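Local coordinates for Bak protein (Grouper iridovirus, PDB 5VMN), which acts as a viral Bcl-2 protein that inhibits apoptosis of the host cell by exclusively sequestering the pro-apoptotic protein Bim, at residues S12-G17 / I73-S78; G69-L74 / N109-N114. One frame throughout, in Å; residues are numbered along the deposited sequence.

Interaction 1 of 2, residues S12-G17 / I73-S78; sequences SALLRG and ILLGIS. With NO3 (nitrate ion), chain F.
Helical segments 12-16, bearing L14 and L15, and 73-78, bearing L75 and S78, cross at -65°, their local axes 10.9 Å apart at closest, a gap filled by side chains of 12-17 that reach a side chain and main chain of 73-78. The closest pair of CA atoms is that of L15 and S78, 7.9 Å apart. L14 and L75 meet methyl to methyl: CD2 of L14 lies 4.1 Å from CD2 of L75, and the two side chains run at about a right angle to each other. L14 gets there because its CG stands opposite the backbone N (chi1 179°), which carries the branch out from the helix across the gap. L15 works differently. Its CD2 methyl rests against main chain, 4.4 Å from the C atom of S78 and equally distant from the O atom of L75. In the Bcl-2 fold a central hydrophobic helix is wrapped by amphipathic ones, and 68-84 holds that place here: L75 also touches M31 of helix 22-37 and F102 of helix 88-103, while L98 of the latter reaches both L15 and S78. S78 is buried, and its hydroxyl bonds within its own helix. OG donates to L74 O over 2.9 Å, and this carbonyl also accepts the backbone N of S78, the two donors arriving from opposite faces of its plane. Between the two segments there is no hydrogen bond, but one residue on, Q79 NE2 of helix 68-84 donates to L15 O. At the start of helix 11-16 a nitrate, probably from the crystallisation liquor, takes S12 N on its O2 at 2.7 Å (N-H...O 150°) and is also bonded by F11 N, an anion held by amides of the first helical turn.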
ATOM      1  N   SER A  12      -2.330   8.967   1.157  1.00 35.09           N
ATOM      2  CA  SER A  12      -3.091   9.590   2.231  1.00 35.53           C
ATOM      3  C   SER A  12      -4.594   9.480   1.988  1.00 33.59           C
ATOM      4  O   SER A  12      -5.352   9.132   2.901  1.00 32.50           O
ATOM      5  CB  SER A  12      -2.675  11.053   2.378  1.00 42.48           C
ATOM      6  OG  SER A  12      -3.375  11.651   3.438  1.00 56.89           O
ATOM      7  N   ALA A  13      -5.049   9.757   0.760  1.00 33.86           N
ATOM      8  CA  ALA A  13      -6.468   9.597   0.468  1.00 33.26           C
ATOM      9  C   ALA A  13      -6.882   8.141   0.585  1.00 31.59           C
ATOM     10  O   ALA A  13      -7.960   7.834   1.098  1.00 30.88           O
ATOM     11  CB  ALA A  13      -6.798  10.120  -0.936  1.00 34.19           C
ATOM     12  N   LEU A  14      -6.032   7.231   0.120  1.00 31.15           N
ATOM     13  CA  LEU A  14      -6.339   5.812   0.199  1.00 29.81           C
ATOM     14  C   LEU A  14      -6.604   5.396   1.632  1.00 28.72           C
ATOM     15  O   LEU A  14      -7.584   4.703   1.917  1.00 27.90           O
ATOM     16  CB  LEU A  14      -5.186   5.000  -0.373  1.00 29.90           C
ATOM     17  CG  LEU A  14      -5.328   3.460  -0.356  1.00 28.82           C
ATOM     18  CD1 LEU A  14      -6.289   2.977  -1.363  1.00 29.51           C
ATOM     19  CD2 LEU A  14      -3.984   2.813  -0.616  1.00 37.06           C
ATOM     20  N   LEU A  15      -5.703   5.746   2.536  1.00 28.96           N
ATOM     21  CA  LEU A  15      -5.827   5.255   3.904  1.00 28.17           C
ATOM     22  C   LEU A  15      -6.889   5.997   4.707  1.00 28.64           C
ATOM     23  O   LEU A  15      -7.377   5.469   5.717  1.00 32.20           O
ATOM     24  CB  LEU A  15      -4.463   5.341   4.600  1.00 29.43           C
ATOM     25  CG  LEU A  15      -3.393   4.500   3.883  1.00 32.84           C
ATOM     26  CD1 LEU A  15      -2.071   4.583   4.597  1.00 46.86           C
ATOM     27  CD2 LEU A  15      -3.783   3.037   3.729  1.00 41.60           C
ATOM     28  N   ARG A  16      -7.262   7.191   4.294  1.00 29.32           N
ATOM     29  CA  ARG A  16      -8.333   7.912   4.967  1.00 31.43           C
ATOM     30  C   ARG A  16      -9.694   7.466   4.455  1.00 40.35           C
ATOM     31  O   ARG A  16     -10.689   7.621   5.164  1.00 43.43           O
ATOM     32  CB  ARG A  16      -8.145   9.417   4.803  1.00 36.27           C
ATOM     33  CG  ARG A  16      -7.002   9.956   5.670  1.00 43.78           C
ATOM     34  CD  ARG A  16      -6.679  11.449   5.468  1.00 53.15           C
ATOM     35  NE  ARG A  16      -5.799  11.927   6.543  1.00 53.68           N
ATOM     36  CZ  ARG A  16      -4.482  11.723   6.605  1.00 67.41           C
ATOM     37  NH1 ARG A  16      -3.784  12.190   7.638  1.00 62.27           N
ATOM     38  NH2 ARG A  16      -3.855  11.042   5.650  1.00 75.29           N
ATOM     39  N   GLY A  17      -9.748   6.897   3.252  1.00 38.57           N
ATOM     40  CA  GLY A  17     -10.951   6.239   2.771  1.00 37.19           C
ATOM     41  C   GLY A  17     -12.123   7.173   2.576  1.00 50.54           C
ATOM     42  O   GLY A  17     -13.277   6.737   2.635  1.00 51.19           O
ATOM     43  N   ILE A  73      -1.606  -6.845   0.029  1.00 19.62           N
ATOM     44  CA  ILE A  73      -1.392  -7.233   1.432  1.00 19.77           C
ATOM     45  C   ILE A  73      -0.647  -6.125   2.157  1.00 20.28           C
ATOM     46  O   ILE A  73      -1.026  -5.721   3.257  1.00 19.30           O
ATOM     47  CB  ILE A  73      -0.661  -8.572   1.517  1.00 20.93           C
ATOM     48  CG1 ILE A  73      -1.588  -9.719   1.091  1.00 23.63           C
ATOM     49  CG2 ILE A  73      -0.117  -8.809   2.925  1.00 21.72           C
ATOM     50  CD1 ILE A  73      -0.857 -11.025   0.889  1.00 28.21           C
ATOM     51  N   LEU A  74       0.393  -5.556   1.531  1.00 20.40           N
ATOM     52  CA  LEU A  74       1.118  -4.463   2.180  1.00 20.88           C
ATOM     53  C   LEU A  74       0.201  -3.276   2.438  1.00 21.00           C
ATOM     54  O   LEU A  74       0.227  -2.663   3.522  1.00 20.61           O
ATOM     55  CB  LEU A  74       2.311  -4.050   1.312  1.00 20.86           C
ATOM     56  CG  LEU A  74       3.037  -2.805   1.812  1.00 21.57           C
ATOM     57  CD1 LEU A  74       3.694  -3.081   3.155  1.00 24.83           C
ATOM     58  CD2 LEU A  74       4.058  -2.323   0.770  1.00 25.76           C
ATOM     59  N   LEU A  75      -0.618  -2.916   1.452  1.00 19.16           N
ATOM     60  CA  LEU A  75      -1.537  -1.818   1.669  1.00 19.57           C
ATOM     61  C   LEU A  75      -2.519  -2.141   2.793  1.00 18.10           C
ATOM     62  O   LEU A  75      -2.852  -1.268   3.599  1.00 20.54           O
ATOM     63  CB  LEU A  75      -2.277  -1.495   0.363  1.00 18.72           C
ATOM     64  CG  LEU A  75      -1.411  -1.004  -0.790  1.00 20.62           C
ATOM     65  CD1 LEU A  75      -2.297  -0.783  -2.012  1.00 23.06           C
ATOM     66  CD2 LEU A  75      -0.723   0.271  -0.433  1.00 22.55           C
ATOM     67  N   GLY A  76      -3.036  -3.366   2.827  1.00 18.38           N
ATOM     68  CA  GLY A  76      -4.022  -3.706   3.831  1.00 19.36           C
ATOM     69  C   GLY A  76      -3.445  -3.653   5.230  1.00 22.43           C
ATOM     70  O   GLY A  76      -4.129  -3.269   6.176  1.00 20.29           O
ATOM     71  N   ILE A  77      -2.199  -4.094   5.380  1.00 18.45           N
ATOM     72  CA  ILE A  77      -1.499  -3.963   6.667  1.00 20.11           C
ATOM     73  C   ILE A  77      -1.322  -2.491   7.014  1.00 22.33           C
ATOM     74  O   ILE A  77      -1.562  -2.060   8.150  1.00 21.68           O
ATOM     75  CB  ILE A  77      -0.148  -4.694   6.610  1.00 20.75           C
ATOM     76  CG1 ILE A  77      -0.357  -6.197   6.522  1.00 23.77           C
ATOM     77  CG2 ILE A  77       0.700  -4.400   7.874  1.00 22.90           C
ATOM     78  CD1 ILE A  77       0.856  -6.909   6.075  1.00 32.32           C
ATOM     79  N   SER A  78      -0.886  -1.694   6.044  1.00 21.23           N
ATOM     80  CA  SER A  78      -0.740  -0.270   6.298  1.00 21.22           C
ATOM     81  C   SER A  78      -2.057   0.351   6.752  1.00 21.84           C
ATOM     82  O   SER A  78      -2.073   1.226   7.626  1.00 22.41           O
ATOM     83  CB  SER A  78      -0.218   0.447   5.048  1.00 24.88           C
ATOM     84  OG  SER A  78       1.019  -0.121   4.649  1.00 26.08           O
TER
HETATM   85  N   NO3 F 205       0.277  10.608  -0.848  1.00 77.79           N
HETATM   86  O1  NO3 F 205       0.083  11.775  -1.293  1.00 78.74           O
HETATM   87  O2  NO3 F 205      -0.112  10.302   0.313  1.00 73.60           O
HETATM   88  O3  NO3 F 205       0.866   9.748  -1.565  1.00 78.25           O

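Interaction 2 of 2, residues G69-L74 / N109-N114; sequences GRILIL and NWIASN. With EDO (1,2-ethanediol), chain K.
I71 points the end of its long branch at W110, its CD1 methyl 3.6 Å from CZ3 on the six-membered part of the indole; the isoleucine chain comes in at a slant. Extended about CB-CG1 (chi2 174°), the branch reaches out with CD1 foremost and also meets CG1 of I111 at 4.2 Å. I111 CG1 itself lies at the edge of the W110 ring, in its plane. One face of the indole carries the amide of N114, whose ND2 sits 3.1 Å above the ring plane, offset toward the rim. That amide is fixed by a nearly straight bond from N114 ND2 to W110 O (2.8 Å, 163°), which holds the N114 side chain over the ring of W110. The sequences match the BH1 and BH2 motifs: G69 and R70 close the NWGR signature of BH1, and W110 opens BH2, which includes W117, a further neighbour of I71 and I111. W68 of BH1 packs edge-to-face with W110, and its NE1 bonds N114 O. A 1,2-ethanediol, probably from the crystallisation liquor, accepts the N-H of G69 on O1, 3.1 Å from N, and brings O2 to the indole edge.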
ATOM      1  N   GLY A  69      -0.946  -9.165  -5.552  1.00 25.41           N
ATOM      2  CA  GLY A  69      -1.496  -9.612  -4.287  1.00 24.58           C
ATOM      3  C   GLY A  69      -0.620  -9.218  -3.106  1.00 23.02           C
ATOM      4  O   GLY A  69      -1.113  -8.761  -2.068  1.00 22.78           O
ATOM      5  N   ARG A  70       0.687  -9.376  -3.250  1.00 22.76           N
ATOM      6  CA  ARG A  70       1.592  -8.941  -2.188  1.00 21.27           C
ATOM      7  C   ARG A  70       1.498  -7.439  -1.962  1.00 21.10           C
ATOM      8  O   ARG A  70       1.550  -6.973  -0.814  1.00 20.84           O
ATOM      9  CB  ARG A  70       3.019  -9.335  -2.534  1.00 22.42           C
ATOM     10  CG  ARG A  70       3.251 -10.812  -2.525  1.00 25.84           C
ATOM     11  CD  ARG A  70       4.711 -11.103  -2.648  1.00 27.34           C
ATOM     12  NE  ARG A  70       4.987 -12.515  -2.838  1.00 28.15           N
ATOM     13  CZ  ARG A  70       6.212 -13.027  -2.867  1.00 30.97           C
ATOM     14  NH1 ARG A  70       7.261 -12.242  -2.689  1.00 31.62           N
ATOM     15  NH2 ARG A  70       6.388 -14.316  -3.096  1.00 32.68           N
ATOM     16  N   ILE A  71       1.350  -6.658  -3.035  1.00 21.58           N
ATOM     17  CA  ILE A  71       1.199  -5.220  -2.871  1.00 18.86           C
ATOM     18  C   ILE A  71      -0.082  -4.914  -2.096  1.00 21.41           C
ATOM     19  O   ILE A  71      -0.095  -4.054  -1.207  1.00 20.57           O
ATOM     20  CB  ILE A  71       1.231  -4.528  -4.249  1.00 21.57           C
ATOM     21  CG1 ILE A  71       2.677  -4.524  -4.740  1.00 25.10           C
ATOM     22  CG2 ILE A  71       0.651  -3.134  -4.169  1.00 23.76           C
ATOM     23  CD1 ILE A  71       2.875  -4.015  -6.161  1.00 31.58           C
ATOM     24  N   LEU A  72      -1.174  -5.623  -2.411  1.00 21.61           N
ATOM     25  CA  LEU A  72      -2.426  -5.348  -1.732  1.00 19.35           C
ATOM     26  C   LEU A  72      -2.369  -5.796  -0.271  1.00 18.76           C
ATOM     27  O   LEU A  72      -2.998  -5.165   0.585  1.00 22.40           O
ATOM     28  CB  LEU A  72      -3.585  -6.011  -2.480  1.00 21.54           C
ATOM     29  CG  LEU A  72      -3.897  -5.377  -3.840  1.00 25.27           C
ATOM     30  CD1 LEU A  72      -4.838  -6.294  -4.639  1.00 23.69           C
ATOM     31  CD2 LEU A  72      -4.528  -4.021  -3.669  1.00 24.83           C
ATOM     32  N   ILE A  73      -1.606  -6.845   0.029  1.00 19.62           N
ATOM     33  CA  ILE A  73      -1.392  -7.233   1.432  1.00 19.77           C
ATOM     34  C   ILE A  73      -0.647  -6.125   2.157  1.00 20.28           C
ATOM     35  O   ILE A  73      -1.026  -5.721   3.257  1.00 19.30           O
ATOM     36  CB  ILE A  73      -0.661  -8.572   1.517  1.00 20.93           C
ATOM     37  CG1 ILE A  73      -1.588  -9.719   1.091  1.00 23.63           C
ATOM     38  CG2 ILE A  73      -0.117  -8.809   2.925  1.00 21.72           C
ATOM     39  CD1 ILE A  73      -0.857 -11.025   0.889  1.00 28.21           C
ATOM     40  N   LEU A  74       0.393  -5.556   1.531  1.00 20.40           N
ATOM     41  CA  LEU A  74       1.118  -4.463   2.180  1.00 20.88           C
ATOM     42  C   LEU A  74       0.201  -3.276   2.438  1.00 21.00           C
ATOM     43  O   LEU A  74       0.227  -2.663   3.522  1.00 20.61           O
ATOM     44  CB  LEU A  74       2.311  -4.050   1.312  1.00 20.86           C
ATOM     45  CG  LEU A  74       3.037  -2.805   1.812  1.00 21.57           C
ATOM     46  CD1 LEU A  74       3.694  -3.081   3.155  1.00 24.83           C
ATOM     47  CD2 LEU A  74       4.058  -2.323   0.770  1.00 25.76           C
ATOM     48  N   ASN A 109       9.926   0.236 -10.869  1.00 37.79           N
ATOM     49  CA  ASN A 109      10.131  -0.422 -12.154  1.00 36.06           C
ATOM     50  C   ASN A 109       9.217  -1.631 -12.311  1.00 34.48           C
ATOM     51  O   ASN A 109       8.740  -1.916 -13.419  1.00 36.50           O
ATOM     52  CB  ASN A 109      11.591  -0.858 -12.296  1.00 40.54           C
ATOM     53  CG  ASN A 109      12.533   0.304 -12.532  1.00 51.56           C
ATOM     54  OD1 ASN A 109      12.103   1.431 -12.789  1.00 52.01           O
ATOM     55  ND2 ASN A 109      13.832   0.029 -12.460  1.00 51.51           N
ATOM     56  N   TRP A 110       8.986  -2.371 -11.223  1.00 32.73           N
ATOM     57  CA  TRP A 110       8.104  -3.532 -11.297  1.00 31.08           C
ATOM     58  C   TRP A 110       6.680  -3.086 -11.613  1.00 31.11           C
ATOM     59  O   TRP A 110       6.018  -3.651 -12.493  1.00 32.19           O
ATOM     60  CB  TRP A 110       8.166  -4.351  -9.979  1.00 33.78           C
ATOM     61  CG  TRP A 110       7.347  -5.624 -10.085  1.00 31.11           C
ATOM     62  CD1 TRP A 110       7.787  -6.867 -10.453  1.00 30.74           C
ATOM     63  CD2 TRP A 110       5.945  -5.743  -9.887  1.00 27.43           C
ATOM     64  NE1 TRP A 110       6.740  -7.752 -10.489  1.00 30.69           N
ATOM     65  CE2 TRP A 110       5.596  -7.082 -10.155  1.00 27.80           C
ATOM     66  CE3 TRP A 110       4.941  -4.845  -9.529  1.00 26.80           C
ATOM     67  CZ2 TRP A 110       4.297  -7.530 -10.089  1.00 28.71           C
ATOM     68  CZ3 TRP A 110       3.660  -5.305  -9.444  1.00 25.92           C
ATOM     69  CH2 TRP A 110       3.350  -6.635  -9.721  1.00 25.41           C
ATOM     70  N   ILE A 111       6.195  -2.057 -10.920  1.00 30.02           N
ATOM     71  CA  ILE A 111       4.844  -1.579 -11.172  1.00 29.50           C
ATOM     72  C   ILE A 111       4.704  -1.159 -12.628  1.00 30.90           C
ATOM     73  O   ILE A 111       3.718  -1.487 -13.298  1.00 31.06           O
ATOM     74  CB  ILE A 111       4.500  -0.432 -10.207  1.00 27.12           C
ATOM     75  CG1 ILE A 111       4.318  -0.995  -8.777  1.00 29.75           C
ATOM     76  CG2 ILE A 111       3.248   0.294 -10.654  1.00 31.66           C
ATOM     77  CD1 ILE A 111       4.185   0.090  -7.718  1.00 36.08           C
ATOM     78  N   ALA A 112       5.692  -0.435 -13.141  1.00 32.95           N
ATOM     79  CA  ALA A 112       5.598   0.059 -14.516  1.00 35.06           C
ATOM     80  C   ALA A 112       5.689  -1.060 -15.543  1.00 39.54           C
ATOM     81  O   ALA A 112       5.169  -0.919 -16.656  1.00 43.92           O
ATOM     82  CB  ALA A 112       6.696   1.085 -14.762  1.00 35.96           C
ATOM     83  N   SER A 113       6.364  -2.155 -15.218  1.00 34.07           N
ATOM     84  CA  SER A 113       6.499  -3.252 -16.167  1.00 40.72           C
ATOM     85  C   SER A 113       5.424  -4.311 -15.984  1.00 36.55           C
ATOM     86  O   SER A 113       5.398  -5.281 -16.738  1.00 36.60           O
ATOM     87  CB  SER A 113       7.895  -3.893 -16.042  1.00 39.26           C
ATOM     88  OG  SER A 113       8.007  -4.619 -14.845  1.00 50.48           O
ATOM     89  N   ASN A 114       4.553  -4.164 -14.983  1.00 29.84           N
ATOM     90  CA  ASN A 114       3.484  -5.123 -14.744  1.00 29.93           C
ATOM     91  C   ASN A 114       2.113  -4.460 -14.885  1.00 32.59           C
ATOM     92  O   ASN A 114       1.142  -4.855 -14.239  1.00 34.94           O
ATOM     93  CB  ASN A 114       3.672  -5.786 -13.379  1.00 31.58           C
ATOM     94  CG  ASN A 114       4.771  -6.825 -13.415  1.00 35.64           C
ATOM     95  OD1 ASN A 114       4.517  -8.009 -13.621  1.00 36.33           O
ATOM     96  ND2 ASN A 114       6.004  -6.378 -13.274  1.00 34.33           N
TER
HETATM   97  C1  EDO K 210      -0.904 -11.276  -9.420  1.00 56.49           C
HETATM   98  O1  EDO K 210      -0.961 -11.086  -7.976  1.00 47.70           O
HETATM   99  C2  EDO K 210      -0.365 -10.083 -10.223  1.00 50.73           C
HETATM  100  O2  EDO K 210       1.077  -9.866 -10.204  1.00 39.41           O

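Interactions 1 and 2 lie on successive turns of one helix, 68-84, with their centres about 14 Å apart; their segments overlap at I73 and L74, which touch the opposite segment in neither. Along the chain the order is 12-17, then 69-74 running into 73-78, then 109-114. The N-terminal helix 11-16 therefore packs on the middle of helix 68-84, close to the centre of the chain, and helix 105-113 packs near its beginning, further out. Helix 88-103 lines both sites through F102. One central helix thus ties the N-terminal helix and the helix in which BH2 opens into a single Bcl-2 bundle.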